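Long-range contacts in periplasmic binding protein (Sulfurospirillum deleyianum, PDB 4PAG), which probably captures a small solute in the periplasm and delivers it to an ABC importer, and in this crystal holds a free histidine: residues Pro227-Val232 and Asn255-Leu260; Glu169-Tyr174 and Lys287-Arg292. All coordinates share one frame; numbering follows the deposited sequence.

Contact 1. Residues Pro227-Val232 and Asn255-Leu260. With HIS (histidine), chain E.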
loop_
_atom_site.group_PDB
_atom_site.type_symbol
_atom_site.label_atom_id
_atom_site.label_comp_id
_atom_site.label_asym_id
_atom_site.label_seq_id
_atom_site.Cartn_x
_atom_site.Cartn_y
_atom_site.Cartn_z
ATOM N N PRO A 227 -20.686 -12.481 1.659
ATOM C CA PRO A 227 -20.256 -11.200 1.092
ATOM C C PRO A 227 -20.897 -10.931 -0.267
ATOM O O PRO A 227 -21.244 -11.870 -0.995
ATOM C CB PRO A 227 -18.740 -11.374 0.944
ATOM C CG PRO A 227 -18.558 -12.848 0.749
ATOM C CD PRO A 227 -19.593 -13.476 1.648
ATOM N N GLU A 228 -21.069 -9.656 -0.589
ATOM C CA GLU A 228 -21.578 -9.250 -1.894
ATOM C C GLU A 228 -20.444 -9.165 -2.908
ATOM O O GLU A 228 -20.641 -9.458 -4.092
ATOM C CB GLU A 228 -22.306 -7.915 -1.793
ATOM C CG GLU A 228 -23.512 -7.972 -0.874
ATOM C CD GLU A 228 -24.032 -6.597 -0.500
ATOM O OE1 GLU A 228 -24.767 -6.007 -1.320
ATOM O OE2 GLU A 228 -23.716 -6.114 0.611
ATOM N N VAL A 229 -19.268 -8.755 -2.440
ATOM C CA VAL A 229 -18.069 -8.681 -3.263
ATOM C C VAL A 229 -16.911 -9.388 -2.557
ATOM O O VAL A 229 -16.766 -9.302 -1.334
ATOM C CB VAL A 229 -17.684 -7.218 -3.568
ATOM C CG1 VAL A 229 -16.318 -7.135 -4.230
ATOM C CG2 VAL A 229 -18.727 -6.551 -4.465
ATOM N N ILE A 230 -16.086 -10.080 -3.336
ATOM C CA ILE A 230 -14.874 -10.686 -2.814
ATOM C C ILE A 230 -13.660 -10.085 -3.518
ATOM O O ILE A 230 -13.572 -10.074 -4.745
ATOM C CB ILE A 230 -14.876 -12.220 -2.944
ATOM C CG1 ILE A 230 -16.003 -12.830 -2.100
ATOM C CG2 ILE A 230 -13.514 -12.774 -2.529
ATOM C CD1 ILE A 230 -16.286 -14.292 -2.383
ATOM N N ILE A 231 -12.735 -9.564 -2.721
ATOM C CA ILE A 231 -11.479 -9.027 -3.226
ATOM C C ILE A 231 -10.385 -10.037 -2.907
ATOM O O ILE A 231 -10.203 -10.409 -1.748
ATOM C CB ILE A 231 -11.156 -7.667 -2.570
ATOM C CG1 ILE A 231 -12.268 -6.642 -2.839
ATOM C CG2 ILE A 231 -9.815 -7.130 -3.057
ATOM C CD1 ILE A 231 -12.518 -6.325 -4.300
ATOM N N VAL A 232 -9.656 -10.455 -3.942
ATOM C CA VAL A 232 -8.718 -11.572 -3.882
ATOM C C VAL A 232 -7.277 -11.112 -4.127
ATOM O O VAL A 232 -6.997 -10.379 -5.077
ATOM C CB VAL A 232 -9.078 -12.620 -4.963
ATOM C CG1 VAL A 232 -8.050 -13.740 -4.994
ATOM C CG2 VAL A 232 -10.493 -13.164 -4.741
ATOM N N ASN A 255 -22.616 -14.087 -9.060
ATOM C CA ASN A 255 -22.652 -12.794 -9.735
ATOM C C ASN A 255 -21.309 -12.365 -10.343
ATOM O O ASN A 255 -21.228 -11.298 -10.935
ATOM C CB ASN A 255 -23.146 -11.712 -8.765
ATOM C CG ASN A 255 -24.551 -11.966 -8.264
ATOM O OD1 ASN A 255 -25.396 -12.464 -8.994
ATOM N ND2 ASN A 255 -24.812 -11.611 -7.011
ATOM N N LYS A 256 -20.271 -13.190 -10.196
ATOM C CA LYS A 256 -18.925 -12.891 -10.708
ATOM C C LYS A 256 -18.359 -11.587 -10.131
ATOM O O LYS A 256 -17.581 -10.894 -10.774
ATOM C CB LYS A 256 -18.915 -12.863 -12.237
ATOM C CG LYS A 256 -19.521 -14.112 -12.875
ATOM C CD LYS A 256 -19.849 -13.865 -14.338
ATOM C CE LYS A 256 -19.971 -15.161 -15.119
ATOM N NZ LYS A 256 -21.051 -16.046 -14.600
ATOM N N LYS A 257 -18.740 -11.277 -8.899
ATOM C CA LYS A 257 -18.241 -10.090 -8.205
ATOM C C LYS A 257 -17.055 -10.490 -7.313
ATOM O O LYS A 257 -17.075 -10.348 -6.083
ATOM C CB LYS A 257 -19.378 -9.422 -7.430
ATOM C CG LYS A 257 -20.391 -8.749 -8.354
ATOM C CD LYS A 257 -21.722 -8.465 -7.676
ATOM C CE LYS A 257 -21.655 -7.268 -6.750
ATOM N NZ LYS A 257 -21.667 -5.973 -7.493
ATOM N N VAL A 258 -16.029 -11.005 -7.983
ATOM C CA VAL A 258 -14.792 -11.471 -7.380
ATOM C C VAL A 258 -13.668 -10.851 -8.207
ATOM O O VAL A 258 -13.636 -11.032 -9.422
ATOM C CB VAL A 258 -14.682 -13.008 -7.452
ATOM C CG1 VAL A 258 -13.372 -13.494 -6.847
ATOM C CG2 VAL A 258 -15.882 -13.684 -6.788
ATOM N N TYR A 259 -12.764 -10.106 -7.570
ATOM C CA TYR A 259 -11.774 -9.309 -8.310
ATOM C C TYR A 259 -10.376 -9.479 -7.748
ATOM O O TYR A 259 -10.178 -9.449 -6.529
ATOM C CB TYR A 259 -12.173 -7.823 -8.312
ATOM C CG TYR A 259 -13.600 -7.606 -8.795
ATOM C CD1 TYR A 259 -13.915 -7.677 -10.145
ATOM C CD2 TYR A 259 -14.637 -7.391 -7.892
ATOM C CE1 TYR A 259 -15.224 -7.528 -10.588
ATOM C CE2 TYR A 259 -15.950 -7.224 -8.328
ATOM C CZ TYR A 259 -16.231 -7.287 -9.680
ATOM O OH TYR A 259 -17.518 -7.116 -10.123
ATOM N N LEU A 260 -9.417 -9.661 -8.652
ATOM C CA LEU A 260 -8.022 -9.882 -8.298
ATOM C C LEU A 260 -7.304 -8.534 -8.201
ATOM O O LEU A 260 -7.358 -7.725 -9.114
ATOM C CB LEU A 260 -7.351 -10.769 -9.351
ATOM C CG LEU A 260 -5.910 -11.226 -9.146
ATOM C CD1 LEU A 260 -5.762 -12.094 -7.908
ATOM C CD2 LEU A 260 -5.423 -11.969 -10.389
HETATM N N HIS E . -3.272 -11.388 -12.737
HETATM C CA HIS E . -2.458 -10.513 -11.849
HETATM C C HIS E . -1.751 -11.338 -10.783
HETATM O O HIS E . -2.097 -11.377 -9.594
HETATM C CB HIS E . -3.321 -9.433 -11.208
HETATM C CG HIS E . -4.216 -8.725 -12.177
HETATM N ND1 HIS E . -5.430 -8.182 -11.815
HETATM C CD2 HIS E . -4.073 -8.475 -13.500
HETATM C CE1 HIS E . -5.992 -7.619 -12.869
HETATM N NE2 HIS E . -5.189 -7.783 -13.905
HETATM O OXT HIS E . -0.791 -12.011 -11.124
HETATM O O HOH W 1 -23.068 -10.384 -5.014
#

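Contact 2. Residues Glu169-Tyr174 and Lys287-Arg292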
loop_
_atom_site.group_PDB
_atom_site.type_symbol
_atom_site.label_atom_id
_atom_site.label_comp_id
_atom_site.label_asym_id
_atom_site.label_seq_id
_atom_site.Cartn_x
_atom_site.Cartn_y
_atom_site.Cartn_z
ATOM N N GLU A 169 -26.596 0.728 3.414
ATOM C CA GLU A 169 -26.431 0.353 2.011
ATOM C C GLU A 169 -24.971 0.053 1.635
ATOM O O GLU A 169 -24.667 -0.111 0.456
ATOM C CB GLU A 169 -26.991 1.454 1.107
ATOM C CG GLU A 169 -28.505 1.611 1.204
ATOM C CD GLU A 169 -29.043 2.765 0.375
ATOM O OE1 GLU A 169 -28.300 3.300 -0.472
ATOM O OE2 GLU A 169 -30.221 3.138 0.570
ATOM N N ARG A 170 -24.080 -0.035 2.624
ATOM C CA ARG A 170 -22.666 -0.300 2.355
ATOM C C ARG A 170 -22.463 -1.744 1.914
ATOM O O ARG A 170 -23.003 -2.668 2.520
ATOM C CB ARG A 170 -21.805 -0.011 3.588
ATOM C CG ARG A 170 -21.856 1.436 4.070
ATOM C CD ARG A 170 -20.958 2.321 3.240
ATOM N NE ARG A 170 -21.083 3.747 3.556
ATOM C CZ ARG A 170 -20.249 4.449 4.323
ATOM N NH1 ARG A 170 -19.207 3.882 4.910
ATOM N NH2 ARG A 170 -20.464 5.745 4.507
ATOM N N THR A 171 -21.666 -1.932 0.870
ATOM C CA THR A 171 -21.459 -3.250 0.266
ATOM C C THR A 171 -20.646 -4.160 1.188
ATOM O O THR A 171 -19.551 -3.801 1.595
ATOM C CB THR A 171 -20.732 -3.093 -1.084
ATOM O OG1 THR A 171 -21.511 -2.251 -1.939
ATOM C CG2 THR A 171 -20.492 -4.438 -1.778
ATOM N N LYS A 172 -21.180 -5.339 1.507
ATOM C CA LYS A 172 -20.426 -6.327 2.282
ATOM C C LYS A 172 -19.296 -6.915 1.437
ATOM O O LYS A 172 -19.520 -7.370 0.311
ATOM C CB LYS A 172 -21.339 -7.441 2.787
ATOM C CG LYS A 172 -22.375 -6.974 3.802
ATOM C CD LYS A 172 -23.504 -7.980 3.965
ATOM C CE LYS A 172 -23.040 -9.276 4.604
ATOM N NZ LYS A 172 -24.069 -10.352 4.468
ATOM N N VAL A 173 -18.083 -6.896 1.982
ATOM C CA VAL A 173 -16.913 -7.367 1.258
ATOM C C VAL A 173 -16.063 -8.308 2.124
ATOM O O VAL A 173 -15.861 -8.077 3.323
ATOM C CB VAL A 173 -16.083 -6.177 0.680
ATOM C CG1 VAL A 173 -15.667 -5.186 1.756
ATOM C CG2 VAL A 173 -14.855 -6.668 -0.074
ATOM N N TYR A 174 -15.587 -9.382 1.495
ATOM C CA TYR A 174 -14.656 -10.316 2.095
ATOM C C TYR A 174 -13.315 -10.176 1.392
ATOM O O TYR A 174 -13.232 -10.252 0.170
ATOM C CB TYR A 174 -15.166 -11.756 1.968
ATOM C CG TYR A 174 -14.196 -12.784 2.500
ATOM C CD1 TYR A 174 -13.878 -12.824 3.852
ATOM C CD2 TYR A 174 -13.573 -13.695 1.654
ATOM C CE1 TYR A 174 -12.979 -13.747 4.347
ATOM C CE2 TYR A 174 -12.667 -14.629 2.141
ATOM C CZ TYR A 174 -12.380 -14.646 3.492
ATOM O OH TYR A 174 -11.500 -15.555 4.003
ATOM N N LYS A 287 -15.589 -1.358 -7.749
ATOM C CA LYS A 287 -16.082 -2.730 -7.663
ATOM C C LYS A 287 -17.212 -2.879 -6.636
ATOM O O LYS A 287 -18.126 -3.664 -6.847
ATOM C CB LYS A 287 -14.935 -3.689 -7.329
ATOM C CG LYS A 287 -13.800 -3.713 -8.347
ATOM C CD LYS A 287 -14.283 -3.962 -9.774
ATOM C CE LYS A 287 -13.114 -4.070 -10.736
ATOM N NZ LYS A 287 -13.560 -3.832 -12.131
ATOM N N LEU A 288 -17.151 -2.133 -5.535
ATOM C CA LEU A 288 -18.203 -2.174 -4.510
ATOM C C LEU A 288 -19.509 -1.490 -4.957
ATOM O O LEU A 288 -20.596 -1.883 -4.542
ATOM C CB LEU A 288 -17.708 -1.523 -3.219
ATOM C CG LEU A 288 -16.487 -2.125 -2.512
ATOM C CD1 LEU A 288 -16.187 -1.323 -1.244
ATOM C CD2 LEU A 288 -16.687 -3.594 -2.185
ATOM N N TYR A 289 -19.381 -0.472 -5.804
ATOM C CA TYR A 289 -20.490 0.392 -6.203
ATOM C C TYR A 289 -20.498 0.575 -7.715
ATOM O O TYR A 289 -20.320 1.683 -8.211
ATOM C CB TYR A 289 -20.385 1.734 -5.474
ATOM C CG TYR A 289 -20.423 1.527 -3.989
ATOM C CD1 TYR A 289 -21.611 1.165 -3.363
ATOM C CD2 TYR A 289 -19.261 1.601 -3.212
ATOM C CE1 TYR A 289 -21.661 0.927 -2.009
ATOM C CE2 TYR A 289 -19.306 1.360 -1.845
ATOM C CZ TYR A 289 -20.512 1.018 -1.255
ATOM O OH TYR A 289 -20.601 0.773 0.092
ATOM N N PRO A 290 -20.713 -0.525 -8.458
ATOM C CA PRO A 290 -20.625 -0.461 -9.925
ATOM C C PRO A 290 -21.629 0.493 -10.574
ATOM O O PRO A 290 -21.344 1.038 -11.637
ATOM C CB PRO A 290 -20.872 -1.908 -10.376
ATOM C CG PRO A 290 -21.467 -2.605 -9.213
ATOM C CD PRO A 290 -20.998 -1.888 -7.977
ATOM N N THR A 291 -22.779 0.704 -9.943
ATOM C CA THR A 291 -23.767 1.628 -10.489
ATOM C C THR A 291 -23.650 3.048 -9.917
ATOM O O THR A 291 -23.980 4.008 -10.601
ATOM C CB THR A 291 -25.200 1.100 -10.292
ATOM O OG1 THR A 291 -25.476 0.959 -8.895
ATOM C CG2 THR A 291 -25.359 -0.243 -10.975
ATOM N N ARG A 292 -23.175 3.189 -8.682
ATOM C CA ARG A 292 -23.111 4.503 -8.027
ATOM C C ARG A 292 -21.763 5.211 -8.212
ATOM O O ARG A 292 -21.710 6.434 -8.196
ATOM C CB ARG A 292 -23.400 4.378 -6.529
ATOM C CG ARG A 292 -24.827 3.975 -6.148
ATOM C CD ARG A 292 -24.781 3.103 -4.894
ATOM N NE ARG A 292 -25.992 3.116 -4.078
ATOM C CZ ARG A 292 -26.384 4.127 -3.303
ATOM N NH1 ARG A 292 -25.697 5.263 -3.248
ATOM N NH2 ARG A 292 -27.495 4.013 -2.594
#

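Contact 1. Residues Pro227-Val232 and Asn255-Leu260
I230 and V232 are hydrogen-bonded to K257 and Y259 through their main chains, joining parallel strands 229-232 and 258-260 at 19°; helices 235-243 and 251-254 lie in the connection, which makes the unit a beta-alpha-beta crossover. Three backbone bonds hold it. I230 N gives its hydrogen to K257 O at 2.9 Å. Y259 N reaches I230 O at 2.9 Å, almost in line with the carbonyl (C=O...N 168°), and V232 N meets Y259 O at 2.8 Å. Before the strand, K256 ends helix 251-254 in a Schellman motif and K257 centres an inverse gamma turn. A water extends the polar join, donating to E228 O at 2.8 Å and accepting from N255 ND2.

Apolar contacts line both faces. V232 CG2 packs on V258 CG1 at 3.6 Å, on the face covered by F237, Y238, V241 and F242 of helix 235-243. On the other face, beneath helix 277-288, V229 CG1 meets the edge of the Y259 ring at CD2, 4.0 Å away, and I231 CD1 lies near the same ring plane. The K257 chain, bent at its last two torsions, crosses V229 at about a right angle, its CE against V229 CG2 and E228 O.

L260 carries the contact into the histidine pocket. CG lies anti to the backbone N (chi1 -176°), and the turn at chi2 then sends CD1 to V232 O and CG1, and CD2 to within 3.2 Å of the ligand N. With an alanine in its place, V232 CG1 and the ligand CB would probably lose this neighbour and the ligand be held less closely. The main chain takes part too: the ligand ND1 makes a weak hydrogen bond of 3.3 Å to L260 O.

Contact 2. Residues Glu169-Tyr174 and Lys287-Arg292
L288, at the end of helix 277-288, comes close to the 169-174 backbone, its CA 5.9 Å from T171 CA, and Y289 is the first residue to leave the helical conformation. T171 is gripped twice. Its OG1, set anti to the carbonyl carbon (chi1 -58°), donates to L288 O at 2.8 Å, approaching from above the carbonyl plane. Its backbone N donates to Y289 OH at 3.0 Å in a fairly straight bond (162°); the same hydroxyl is bonded to G199 O, so two partners fix the far end of the tyrosine. R170 CA and E169 O sit at the edge of that ring. Here a helix covers one face of the parallel sheet in a lobe of the alpha/beta periplasmic binding fold: L288 CD2 packs 3.9 Å from V173 CB and also touches T171 CG2, while its side chain reaches V229 on the next strand. R170 CD lies 3.5 Å from Y289 OH; beyond it NE is hydrogen-bonded to I165 O. A salt bridge between E169 and R292 at the exposed margin is doubtful, its two terminal atoms being too close in the model; R292 also leans on F161 of helix 141-163.

How the contacts relate
The N-terminal part of the chain, through helix 141-163, precedes both contacts. The chain then enters 169-174 and strand 172-176, and forms strand 201-202 beside it. It next lays strand 229-232 on the opposite flank of 172-176, and strand 258-260 beyond that. Contact 1 closes a short loop, with 22 residues between its segments. Helix 277-288 returns to the sheet, where contact 2 closes a loop of 112 residues that holds all of contact 1. The two meet directly: E228 OE2 is hydrogen-bonded to K172 N, and I231 N to Y174 O. Contact 1 adds 258-260 to strand 229-232, contact 2 fixes the end of helix 277-288 to strand 172-176, and these bonds join the two.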